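Local coordinates for substrate binding periplasmic protein (PDB 3LOP) that binds leucine in the cleft between its two lobes and probably delivers such a solute to a membrane transporter for uptake, at residues Val8-Pro13 against Ala24-Ala29; Ala76-Val81 against Pro101-Ala106; Val146-Asp151 against Thr173-Tyr178; Asn181-Gly186 against Thr205-Ala210; Asn262-Glu267 against Tyr322-Gly327. All coordinates share one frame; numbering follows the deposited sequence.

Contact 1 of 5, residues Val8-Pro13 against Ala24-Ala29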
# COMPACT_ATOMS: atom_id res chain seq x y z
N VAL A 8 14.93 12.93 -2.97
CA VAL A 8 14.20 11.79 -2.42
C VAL A 8 14.09 10.81 -3.58
O VAL A 8 13.89 11.21 -4.73
CB VAL A 8 12.79 12.21 -1.96
CG1 VAL A 8 12.01 11.00 -1.47
CG2 VAL A 8 12.90 13.25 -0.84
N ILE A 9 14.22 9.52 -3.30
CA ILE A 9 14.13 8.52 -4.37
C ILE A 9 13.00 7.52 -4.20
O ILE A 9 12.47 7.33 -3.11
CB ILE A 9 15.45 7.74 -4.53
CG1 ILE A 9 15.80 7.01 -3.23
CG2 ILE A 9 16.58 8.70 -4.92
CD1 ILE A 9 16.97 6.05 -3.38
N GLN A 10 12.64 6.89 -5.31
CA GLN A 10 11.59 5.87 -5.34
C GLN A 10 11.97 4.79 -6.34
O GLN A 10 12.46 5.09 -7.43
CB GLN A 10 10.25 6.44 -5.80
CG GLN A 10 9.44 7.23 -4.80
CD GLN A 10 8.06 7.54 -5.34
OE1 GLN A 10 7.91 8.01 -6.46
NE2 GLN A 10 7.03 7.27 -4.54
N SER A 11 11.76 3.54 -5.96
CA SER A 11 11.98 2.42 -6.87
C SER A 11 10.64 1.72 -6.81
O SER A 11 10.19 1.33 -5.74
CB SER A 11 13.07 1.47 -6.38
OG SER A 11 13.23 0.40 -7.31
N LEU A 12 9.98 1.60 -7.96
CA LEU A 12 8.68 0.95 -7.98
C LEU A 12 8.33 0.50 -9.39
O LEU A 12 9.02 0.84 -10.35
CB LEU A 12 7.60 1.89 -7.41
CG LEU A 12 7.79 3.40 -7.56
CD1 LEU A 12 7.76 3.77 -9.03
CD2 LEU A 12 6.69 4.14 -6.80
N PRO A 13 7.26 -0.29 -9.52
CA PRO A 13 6.83 -0.80 -10.83
C PRO A 13 6.13 0.24 -11.69
O PRO A 13 5.00 0.63 -11.40
CB PRO A 13 5.88 -1.95 -10.46
CG PRO A 13 6.27 -2.30 -9.04
CD PRO A 13 6.53 -0.96 -8.44
N ALA A 24 0.67 5.01 -9.66
CA ALA A 24 -0.18 5.77 -8.74
C ALA A 24 0.60 6.28 -7.53
O ALA A 24 0.44 7.43 -7.12
CB ALA A 24 -1.35 4.92 -8.29
N LEU A 25 1.43 5.42 -6.95
CA LEU A 25 2.22 5.82 -5.79
C LEU A 25 3.18 6.94 -6.19
O LEU A 25 3.36 7.91 -5.47
CB LEU A 25 3.00 4.62 -5.24
CG LEU A 25 2.11 3.59 -4.53
CD1 LEU A 25 2.83 2.27 -4.45
CD2 LEU A 25 1.74 4.10 -3.14
N ASN A 26 3.81 6.79 -7.36
CA ASN A 26 4.73 7.82 -7.84
C ASN A 26 3.97 9.11 -8.13
O ASN A 26 4.44 10.20 -7.80
CB ASN A 26 5.45 7.35 -9.10
CG ASN A 26 6.26 8.46 -9.73
OD1 ASN A 26 7.27 8.91 -9.18
ND2 ASN A 26 5.83 8.92 -10.89
N ALA A 27 2.81 9.00 -8.76
CA ALA A 27 2.02 10.17 -9.09
C ALA A 27 1.62 10.95 -7.84
O ALA A 27 1.65 12.18 -7.82
CB ALA A 27 0.77 9.77 -9.87
N GLY A 28 1.24 10.23 -6.79
CA GLY A 28 0.85 10.89 -5.56
C GLY A 28 2.01 11.59 -4.88
O GLY A 28 1.86 12.71 -4.38
N ALA A 29 3.16 10.94 -4.85
CA ALA A 29 4.34 11.53 -4.21
C ALA A 29 4.83 12.73 -5.02
O ALA A 29 5.15 13.78 -4.46
CB ALA A 29 5.44 10.49 -4.08
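Q10 turns its CG anti to the carbonyl carbon (chi1 -78°) and runs on extended, which carries its carboxamide off strand 6-12 to helix 19-38, where N26 reaches back with CG anti to the backbone N (chi1 172°). The two amides meet obliquely, their planes 39° apart. As modelled, Q10 OE1 and N26 OD1 approach to 2.9 Å, oxygen against oxygen, so at least one of these groups has probably been built turned over. With that group turned back the pair may be a hydrogen bond, and the assignment of N and O in either amide is doubtful. The carbon of the Q10 amide is less affected by this: Q10 CD lies 4.1 Å from A29 CB, one turn further along the helix. L12 supplies the apolar half. Its CD2 fits between neighbouring helix residues, 4.0 Å from L25 CB and 4.1 Å from N26 CB. Strand and helix run nearly antiparallel, with a closest axis approach of 9.7 Å, as expected for a helix laid on a sheet, here inside the beta-alpha-beta unit formed with strand 47-53. L49 of that strand touches both Q10 and A29, while L25 goes on to pack on V81 and comes within about 6 Å of the bound leucine, nearest atoms. The chemistry is therefore mixed: a mainly buried amide pair is set among alkyl groups, and the two may satisfy one another once one is turned back, whereas the L12 to L25 contact is plain apolar packing, unaffected by how the amides are turned.

Contact 2 of 5, residues Ala76-Val81 against Pro101-Ala106. With LEU (leucine), chain B.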
# COMPACT_ATOMS: atom_id res chain seq x y z
N ALA A 76 16.20 10.14 1.72
CA ALA A 76 15.27 9.07 2.04
C ALA A 76 14.70 8.40 0.79
O ALA A 76 14.81 8.93 -0.32
CB ALA A 76 14.12 9.62 2.89
N LEU A 77 14.11 7.23 1.00
CA LEU A 77 13.48 6.42 -0.04
C LEU A 77 11.99 6.33 0.29
O LEU A 77 11.61 6.20 1.46
CB LEU A 77 14.09 5.01 -0.03
CG LEU A 77 13.45 3.90 -0.87
CD1 LEU A 77 13.60 4.20 -2.36
CD2 LEU A 77 14.13 2.58 -0.54
N LEU A 78 11.14 6.41 -0.73
CA LEU A 78 9.69 6.36 -0.55
C LEU A 78 8.95 5.22 -1.24
O LEU A 78 9.32 4.80 -2.33
CB LEU A 78 9.05 7.66 -1.05
CG LEU A 78 9.07 8.95 -0.24
CD1 LEU A 78 8.51 10.09 -1.10
CD2 LEU A 78 8.24 8.78 1.03
N THR A 79 7.89 4.77 -0.59
CA THR A 79 6.95 3.76 -1.07
C THR A 79 7.38 2.64 -2.03
O THR A 79 6.88 2.55 -3.15
CB THR A 79 5.74 4.46 -1.72
OG1 THR A 79 6.16 5.11 -2.93
CG2 THR A 79 5.16 5.51 -0.78
N VAL A 80 8.28 1.78 -1.59
CA VAL A 80 8.70 0.66 -2.44
C VAL A 80 7.55 -0.34 -2.45
O VAL A 80 6.91 -0.58 -1.42
CB VAL A 80 9.98 -0.01 -1.89
CG1 VAL A 80 10.28 -1.29 -2.66
CG2 VAL A 80 11.15 0.95 -2.02
N VAL A 81 7.28 -0.92 -3.61
CA VAL A 81 6.19 -1.88 -3.77
C VAL A 81 6.65 -3.33 -3.73
O VAL A 81 7.68 -3.68 -4.29
CB VAL A 81 5.46 -1.65 -5.11
CG1 VAL A 81 4.41 -2.72 -5.34
CG2 VAL A 81 4.83 -0.26 -5.13
N PRO A 101 16.68 5.92 5.09
CA PRO A 101 15.38 5.54 5.64
C PRO A 101 14.36 5.29 4.53
O PRO A 101 14.33 6.00 3.53
CB PRO A 101 15.01 6.73 6.52
CG PRO A 101 15.66 7.88 5.83
CD PRO A 101 17.01 7.32 5.43
N LEU A 102 13.55 4.25 4.71
CA LEU A 102 12.50 3.91 3.76
C LEU A 102 11.19 4.30 4.44
O LEU A 102 10.74 3.65 5.38
CB LEU A 102 12.51 2.40 3.46
CG LEU A 102 11.27 1.81 2.76
CD1 LEU A 102 10.88 2.67 1.58
CD2 LEU A 102 11.56 0.38 2.33
N VAL A 103 10.59 5.39 3.95
CA VAL A 103 9.35 5.89 4.52
C VAL A 103 8.14 5.41 3.75
O VAL A 103 8.07 5.53 2.53
CB VAL A 103 9.35 7.44 4.55
CG1 VAL A 103 8.02 7.96 5.08
CG2 VAL A 103 10.50 7.94 5.42
N GLY A 104 7.18 4.85 4.48
CA GLY A 104 5.96 4.38 3.86
C GLY A 104 6.05 3.26 2.85
O GLY A 104 5.51 3.39 1.75
N PRO A 105 6.72 2.14 3.17
CA PRO A 105 6.79 1.06 2.19
C PRO A 105 5.34 0.71 1.82
O PRO A 105 4.47 0.66 2.69
CB PRO A 105 7.50 -0.06 2.96
CG PRO A 105 7.19 0.25 4.41
CD PRO A 105 7.32 1.75 4.45
N ALA A 106 5.09 0.49 0.53
CA ALA A 106 3.74 0.20 0.06
C ALA A 106 3.23 -1.21 0.33
O ALA A 106 2.46 -1.77 -0.45
CB ALA A 106 3.65 0.51 -1.43
N LEU B . 3.19 -3.79 -2.11
CA LEU B . 2.34 -4.64 -2.98
C LEU B . 1.19 -3.82 -3.54
O LEU B . 0.63 -4.25 -4.57
CB LEU B . 1.80 -5.80 -2.17
CG LEU B . 2.98 -6.39 -1.42
CD1 LEU B . 2.59 -6.79 -0.07
CD2 LEU B . 3.54 -7.53 -2.17
OXT LEU B . 0.86 -2.78 -2.93
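A106 O is gripped by two donors: the ammonium nitrogen of the bound leucine donates to it, with LEU N 2.7 Å from A106 O, and R285 NH2 adds a weak bond. A106 is itself held across the contact, its N lying 2.9 Å from V80 O in a bond bent to 144° at the hydrogen, with the donor tilted 32° from the carbonyl plane. V81 flanks the same spot. With CG1 anti to its backbone N, V81 CG1 sits 3.6 Å from LEU N, while its CG2 branch turns to the methyl of A106.

Further back the two segments form a short parallel ladder. L77 N donates to P101 O and L77 O accepts from V103 N, both at 2.8 Å; T79 N then reaches V103 O at a longer 3.2 Å. L102 crosses L77 obliquely and puts CD1 3.8 Å from L77 CG, whereas L78 and V103 lie alongside each other on the other face of the sheet. Both segments leave the ladder through left-handed backbone conformations, at T79 and G104, and there T79 CG2 rests 3.3 Å from G104 O. A106 also lies with K122 and Y125 around a bound magnesium ion. This is the arrangement of a Rossmann-like periplasmic binding protein lobe, where loops at the C-terminal ends of parallel strands form the ligand site.

Contact 3 of 5, residues Val146-Asp151 against Thr173-Tyr178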
# COMPACT_ATOMS: atom_id res chain seq x y z
N VAL A 146 -9.02 -18.73 0.15
CA VAL A 146 -8.02 -17.69 0.02
C VAL A 146 -7.23 -17.77 -1.29
O VAL A 146 -6.75 -18.84 -1.66
CB VAL A 146 -6.99 -17.74 1.18
CG1 VAL A 146 -5.98 -16.60 1.04
CG2 VAL A 146 -7.70 -17.66 2.53
N LEU A 147 -7.14 -16.64 -1.98
CA LEU A 147 -6.35 -16.55 -3.21
C LEU A 147 -5.06 -15.91 -2.70
O LEU A 147 -5.11 -14.86 -2.06
CB LEU A 147 -6.99 -15.60 -4.22
CG LEU A 147 -6.07 -15.26 -5.40
CD1 LEU A 147 -5.92 -16.48 -6.30
CD2 LEU A 147 -6.63 -14.09 -6.19
N TYR A 148 -3.91 -16.54 -2.96
CA TYR A 148 -2.66 -15.96 -2.48
C TYR A 148 -1.54 -15.96 -3.51
O TYR A 148 -1.42 -16.87 -4.33
CB TYR A 148 -2.18 -16.69 -1.22
CG TYR A 148 -1.75 -18.13 -1.44
CD1 TYR A 148 -2.69 -19.15 -1.53
CD2 TYR A 148 -0.40 -18.47 -1.55
CE1 TYR A 148 -2.30 -20.48 -1.71
CE2 TYR A 148 -0.00 -19.79 -1.73
CZ TYR A 148 -0.96 -20.79 -1.81
OH TYR A 148 -0.57 -22.10 -1.99
N GLN A 149 -0.72 -14.92 -3.45
CA GLN A 149 0.41 -14.80 -4.36
C GLN A 149 1.48 -15.79 -3.91
O GLN A 149 1.74 -15.94 -2.71
CB GLN A 149 0.95 -13.37 -4.35
CG GLN A 149 2.08 -13.10 -5.33
CD GLN A 149 2.30 -11.62 -5.56
OE1 GLN A 149 1.57 -10.99 -6.33
NE2 GLN A 149 3.28 -11.05 -4.88
N GLU A 150 2.11 -16.46 -4.87
CA GLU A 150 3.13 -17.45 -4.55
C GLU A 150 4.48 -16.86 -4.18
O GLU A 150 5.48 -17.04 -4.88
CB GLU A 150 3.28 -18.43 -5.72
CG GLU A 150 4.05 -19.68 -5.38
CD GLU A 150 3.83 -20.78 -6.40
OE1 GLU A 150 4.03 -20.53 -7.60
OE2 GLU A 150 3.44 -21.90 -5.99
N ASP A 151 4.50 -16.13 -3.06
CA ASP A 151 5.70 -15.50 -2.54
C ASP A 151 5.40 -14.94 -1.14
O ASP A 151 4.40 -15.31 -0.52
CB ASP A 151 6.19 -14.40 -3.49
CG ASP A 151 5.44 -13.09 -3.33
OD1 ASP A 151 4.30 -13.10 -2.82
OD2 ASP A 151 6.00 -12.05 -3.74
N THR A 173 -10.80 -23.19 4.39
CA THR A 173 -11.47 -24.27 3.69
C THR A 173 -10.76 -24.65 2.40
O THR A 173 -10.67 -25.83 2.05
CB THR A 173 -12.93 -23.90 3.36
OG1 THR A 173 -13.69 -23.85 4.57
CG2 THR A 173 -13.56 -24.92 2.41
N ALA A 174 -10.26 -23.65 1.68
CA ALA A 174 -9.57 -23.89 0.43
C ALA A 174 -8.65 -22.72 0.11
O ALA A 174 -8.92 -21.58 0.49
CB ALA A 174 -10.58 -24.07 -0.70
N MSE A 175 -7.54 -23.01 -0.57
CA MSE A 175 -6.61 -21.97 -0.95
C MSE A 175 -6.07 -22.26 -2.34
O MSE A 175 -5.98 -23.42 -2.76
CB MSE A 175 -5.46 -21.85 0.06
CG MSE A 175 -4.63 -23.11 0.25
SE MSE A 175 -3.20 -22.83 1.53
CE MSE A 175 -4.24 -22.93 3.16
N ALA A 176 -5.73 -21.21 -3.07
CA ALA A 176 -5.21 -21.33 -4.42
C ALA A 176 -4.24 -20.19 -4.66
O ALA A 176 -4.48 -19.05 -4.24
CB ALA A 176 -6.34 -21.28 -5.43
N SER A 177 -3.14 -20.48 -5.36
CA SER A 177 -2.12 -19.49 -5.63
C SER A 177 -2.01 -19.06 -7.08
O SER A 177 -2.65 -19.62 -7.97
CB SER A 177 -0.76 -20.03 -5.18
OG SER A 177 -0.37 -21.13 -5.99
N TYR A 178 -1.18 -18.04 -7.31
CA TYR A 178 -0.90 -17.53 -8.64
C TYR A 178 0.53 -16.97 -8.55
O TYR A 178 0.96 -16.55 -7.48
CB TYR A 178 -1.90 -16.44 -9.04
CG TYR A 178 -1.70 -15.12 -8.34
CD1 TYR A 178 -0.77 -14.19 -8.81
CD2 TYR A 178 -2.40 -14.82 -7.18
CE1 TYR A 178 -0.55 -13.00 -8.13
CE2 TYR A 178 -2.18 -13.63 -6.49
CZ TYR A 178 -1.25 -12.72 -6.98
OH TYR A 178 -1.02 -11.55 -6.30
O HOH W 1 0.93 -20.18 -8.41
O HOH W 2 0.61 -23.63 -5.66
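Y178 OH donates to Q149 OE1 at 2.7 Å and is paired again by T205 N, so the buried phenol both gives and accepts. The Q149 amide stands nearly upright to the Y178 ring, planes 82° apart, and Q149 CA lies over one ring face. The other end of that amide is used as well: Q149 NE2 donates to D151 OD1 at 3.1 Å from above the carboxylate plane, with a weaker bond to OD2. D151 in turn caps L153 N at the start of helix 152-166 and forms a salt bridge with R180.

The backbones pair as parallel strands of the second lobe's sheet, within beta-alpha-beta unit 144-149, 152-166 and 174-178. V146 N bonds to A174 O, V146 O accepts from A176 N, and A176 O takes Y148 N at 2.9 Å. Y148 O receives Y178 N at 3.2 Å, a bond bent to 136°, and Y178 O accepts from E150 N. On the face opposite Y178, the Y148 ring lies with S177 CB 3.6 Å from its centroid as a CH-pi contact; the selenium of selenomethionine M175 approaches the same ring obliquely. S177 OG is met by two waters, at 2.9 and 2.7 Å, each weakly bonded to the E150 carboxylate. A chain of bonds from T205 through Y178, Q149 and D151 to R180 thus probably fixes the rotation of both phenol and amide, beside the leucine pocket.

Contact 4 of 5, residues Asn181-Gly186 against Thr205-Ala210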
# COMPACT_ATOMS: atom_id res chain seq x y z
N ASN A 181 4.06 -11.17 -10.02
CA ASN A 181 4.35 -10.39 -11.21
C ASN A 181 3.59 -10.86 -12.44
O ASN A 181 3.99 -10.60 -13.57
CB ASN A 181 5.86 -10.38 -11.49
CG ASN A 181 6.44 -8.98 -11.49
OD1 ASN A 181 5.74 -8.01 -11.21
ND2 ASN A 181 7.73 -8.87 -11.80
N THR A 182 2.48 -11.55 -12.21
CA THR A 182 1.64 -12.03 -13.29
C THR A 182 0.19 -11.91 -12.84
O THR A 182 -0.08 -11.56 -11.69
CB THR A 182 1.87 -13.52 -13.63
OG1 THR A 182 1.22 -14.34 -12.64
CG2 THR A 182 3.35 -13.85 -13.65
N ALA A 183 -0.72 -12.20 -13.75
CA ALA A 183 -2.14 -12.19 -13.46
C ALA A 183 -2.69 -13.54 -13.92
O ALA A 183 -3.85 -13.66 -14.30
CB ALA A 183 -2.83 -11.06 -14.22
N ASN A 184 -1.83 -14.56 -13.87
CA ASN A 184 -2.23 -15.90 -14.28
C ASN A 184 -2.98 -16.59 -13.15
O ASN A 184 -2.42 -17.41 -12.41
CB ASN A 184 -1.00 -16.72 -14.68
CG ASN A 184 -0.27 -16.13 -15.87
OD1 ASN A 184 -0.89 -15.60 -16.79
ND2 ASN A 184 1.05 -16.25 -15.87
N VAL A 185 -4.26 -16.27 -13.04
CA VAL A 185 -5.11 -16.80 -11.99
C VAL A 185 -6.10 -17.88 -12.43
O VAL A 185 -6.89 -18.36 -11.63
CB VAL A 185 -5.92 -15.66 -11.32
CG1 VAL A 185 -4.97 -14.65 -10.69
CG2 VAL A 185 -6.79 -14.98 -12.36
N GLY A 186 -6.04 -18.27 -13.71
CA GLY A 186 -6.95 -19.28 -14.21
C GLY A 186 -7.09 -20.50 -13.32
O GLY A 186 -8.20 -20.84 -12.91
N THR A 205 -2.19 -8.88 -5.50
CA THR A 205 -1.95 -7.54 -6.01
C THR A 205 -3.11 -7.16 -6.92
O THR A 205 -3.95 -8.00 -7.25
CB THR A 205 -0.61 -7.47 -6.76
OG1 THR A 205 -0.56 -8.50 -7.75
CG2 THR A 205 0.55 -7.64 -5.79
N ALA A 206 -3.14 -5.90 -7.34
CA ALA A 206 -4.22 -5.37 -8.16
C ALA A 206 -4.66 -6.16 -9.40
O ALA A 206 -5.84 -6.53 -9.50
CB ALA A 206 -3.89 -3.94 -8.56
N GLU A 207 -3.74 -6.41 -10.33
CA GLU A 207 -4.10 -7.11 -11.56
C GLU A 207 -4.64 -8.52 -11.36
O GLU A 207 -5.70 -8.86 -11.88
CB GLU A 207 -2.93 -7.11 -12.54
CG GLU A 207 -3.30 -7.69 -13.90
CD GLU A 207 -2.21 -7.51 -14.95
OE1 GLU A 207 -1.07 -7.95 -14.71
OE2 GLU A 207 -2.51 -6.92 -16.01
N PRO A 208 -3.90 -9.38 -10.63
CA PRO A 208 -4.44 -10.73 -10.45
C PRO A 208 -5.76 -10.71 -9.69
O PRO A 208 -6.66 -11.51 -9.96
CB PRO A 208 -3.32 -11.45 -9.69
CG PRO A 208 -2.56 -10.34 -9.02
CD PRO A 208 -2.54 -9.27 -10.08
N ALA A 209 -5.89 -9.79 -8.74
CA ALA A 209 -7.13 -9.69 -7.97
C ALA A 209 -8.29 -9.37 -8.92
O ALA A 209 -9.35 -9.99 -8.84
CB ALA A 209 -7.01 -8.61 -6.90
N ALA A 210 -8.08 -8.40 -9.80
CA ALA A 210 -9.10 -7.98 -10.75
C ALA A 210 -9.49 -9.12 -11.70
O ALA A 210 -10.67 -9.36 -11.93
CB ALA A 210 -8.62 -6.78 -11.55
O HOH W 3 0.94 -9.13 -10.32
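Apolar packing dominates between A183, V185 and the first turn of helix 206-218. A183 CB presses on the stem of E207, 3.4 Å from its CG, because E207 leaves the helix extended with CG anti to the backbone N. V185 crosses the P208 ring at about a right angle: V185 CG1 lies 3.6 Å from P208 O and 3.7 Å from P208 CB. T182 O approaches the same ring, nearly equidistant from P208 CD (3.7 Å), CG and CB.

The segment 181-186 is the loop between strand 174-178 and helix 186-194, and here it lies against the helix start that follows strand 199-203, both in the second lobe of the periplasmic binding protein fold. T205, at the N-cap position, belongs to the leucine pocket.

Polar links are indirect. One water donates to T182 O at 3.0 Å and is also bonded to T205 OG1 at 3.0 Å. Inside the loop, N184 is the centre of an inverse gamma turn, and its N makes a weak bond to T182 OG1, whose stronger partner is P179 O. The carboxylate of E207 is engaged elsewhere, OE1 with S17 OG, and N181 ND2 bonds to E55 O.

Contact 5 of 5, residues Asn262-Glu267 against Tyr322-Gly327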
# COMPACT_ATOMS: atom_id res chain seq x y z
N ASN A 262 -12.84 15.11 3.33
CA ASN A 262 -11.70 14.79 4.19
C ASN A 262 -10.56 15.76 3.86
O ASN A 262 -10.26 15.98 2.69
CB ASN A 262 -11.27 13.34 3.96
CG ASN A 262 -9.96 13.01 4.65
OD1 ASN A 262 -8.88 13.30 4.14
ND2 ASN A 262 -10.06 12.41 5.83
N PRO A 263 -9.93 16.36 4.88
CA PRO A 263 -8.83 17.31 4.66
C PRO A 263 -7.70 16.85 3.74
O PRO A 263 -7.21 17.64 2.94
CB PRO A 263 -8.33 17.60 6.07
CG PRO A 263 -9.58 17.49 6.88
CD PRO A 263 -10.25 16.26 6.32
N VAL A 264 -7.29 15.60 3.85
CA VAL A 264 -6.21 15.10 3.00
C VAL A 264 -6.69 15.03 1.55
O VAL A 264 -5.96 15.40 0.63
CB VAL A 264 -5.73 13.70 3.45
CG1 VAL A 264 -4.67 13.18 2.50
CG2 VAL A 264 -5.17 13.78 4.86
N ILE A 265 -7.92 14.56 1.35
CA ILE A 265 -8.47 14.45 0.01
C ILE A 265 -8.65 15.85 -0.57
O ILE A 265 -8.39 16.08 -1.76
CB ILE A 265 -9.83 13.70 0.03
CG1 ILE A 265 -9.63 12.31 0.63
CG2 ILE A 265 -10.39 13.60 -1.38
CD1 ILE A 265 -8.52 11.47 -0.04
N ARG A 266 -9.07 16.80 0.26
CA ARG A 266 -9.22 18.16 -0.22
C ARG A 266 -7.86 18.73 -0.63
O ARG A 266 -7.76 19.39 -1.66
CB ARG A 266 -9.89 19.05 0.84
CG ARG A 266 -11.40 18.89 0.85
CD ARG A 266 -12.13 19.96 1.63
NE ARG A 266 -12.06 19.77 3.08
CZ ARG A 266 -11.24 20.44 3.88
NH1 ARG A 266 -10.41 21.35 3.38
NH2 ARG A 266 -11.26 20.21 5.19
N GLU A 267 -6.82 18.46 0.16
CA GLU A 267 -5.50 18.98 -0.19
C GLU A 267 -5.01 18.33 -1.49
O GLU A 267 -4.38 18.99 -2.32
CB GLU A 267 -4.48 18.74 0.93
CG GLU A 267 -3.18 19.52 0.67
CD GLU A 267 -2.07 19.24 1.66
OE1 GLU A 267 -2.27 18.43 2.60
OE2 GLU A 267 -0.98 19.84 1.50
N TYR A 322 2.15 13.35 14.31
CA TYR A 322 2.13 14.42 13.32
C TYR A 322 0.86 14.21 12.50
O TYR A 322 0.62 13.13 11.96
CB TYR A 322 3.36 14.34 12.42
CG TYR A 322 3.23 15.17 11.17
CD1 TYR A 322 3.03 16.55 11.23
CD2 TYR A 322 3.27 14.57 9.91
CE1 TYR A 322 2.86 17.30 10.08
CE2 TYR A 322 3.10 15.31 8.75
CZ TYR A 322 2.89 16.68 8.84
OH TYR A 322 2.71 17.40 7.68
N ASP A 323 0.04 15.26 12.40
CA ASP A 323 -1.23 15.22 11.68
C ASP A 323 -1.06 15.61 10.21
O ASP A 323 -0.76 16.76 9.90
CB ASP A 323 -2.22 16.18 12.34
CG ASP A 323 -3.67 15.91 11.97
OD1 ASP A 323 -3.93 15.35 10.88
OD2 ASP A 323 -4.56 16.27 12.77
N VAL A 324 -1.27 14.65 9.31
CA VAL A 324 -1.15 14.89 7.88
C VAL A 324 -2.42 15.60 7.41
O VAL A 324 -2.47 16.18 6.32
CB VAL A 324 -0.98 13.56 7.12
CG1 VAL A 324 -0.90 13.81 5.63
CG2 VAL A 324 0.27 12.85 7.60
N GLY A 325 -3.45 15.56 8.26
CA GLY A 325 -4.72 16.19 7.95
C GLY A 325 -5.89 15.33 8.39
O GLY A 325 -5.86 14.11 8.27
N GLY A 326 -6.92 15.99 8.92
CA GLY A 326 -8.11 15.28 9.36
C GLY A 326 -7.94 14.26 10.47
O GLY A 326 -8.80 13.41 10.67
N GLY A 327 -6.83 14.34 11.19
CA GLY A 327 -6.63 13.40 12.28
C GLY A 327 -5.85 12.16 11.90
O GLY A 327 -5.69 11.25 12.72
O HOH W 4 -7.66 12.19 7.39
O HOH W 5 -4.22 17.65 4.44
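The P263 ring turns its CB-CG side to G326 N and CA, while V264, the next residue of the helix, turns one methyl to G325 O, the carbonyl of the peptide joining the two glycines. P263 CB is 3.6 Å from G326 N and P263 CG is 3.6 Å from G326 CA. In V264, CG1 is anti to the backbone N (chi1 177°), which leaves CG2 to face the turn; it sits 3.5 Å from G325 O and 4.3 Å from V324 CG1. Lacking side chains, G325 and G326 let the helix come this close, and both have positive phi.

N262 divides its amide between the helix end and the turn. Its OD1 accepts from I265 N in the carbonyl plane, on a lone pair, and weakly from V264 N, while its ND2 faces the turn: a water accepts from N262 ND2 at 2.9 Å and donates to G325 O at 2.8 Å. D323 shapes the turn from within, its OD1 taking G325 N at 2.7 Å on the anti side and G327 N at 3.1 Å on the syn side. One turn further on, E267 pairs with K294 of helix 284-303, which also bonds to V324 O, and so bridges both segments. The arrangement is an Asx turn, in the hairpin of strands 322-323 and 329-331, laid against the asparagine N-cap of helix 263-275.

From the N terminus the five contacts follow in series, none enclosing or crossing another. Contact 1 folds helix 19-38 back on the first strand, and contact 2, closing a loop of two helices, pairs the next two strands of the same sheet; they touch through backbone bonds between I9 and both A76 and L78. Contacts 3 and 4 lie in the second lobe, closing the crossover over helix 152-166 and then the loop round strand 199-203; Y178 OH bonded to T205 N joins them. Contact 5 closes the widest loop, 54 residues, which contains helix 284-303; this helix also touches contacts 1 and 2. Contacts 1 and 3 lie about 28 Å apart, centre to centre.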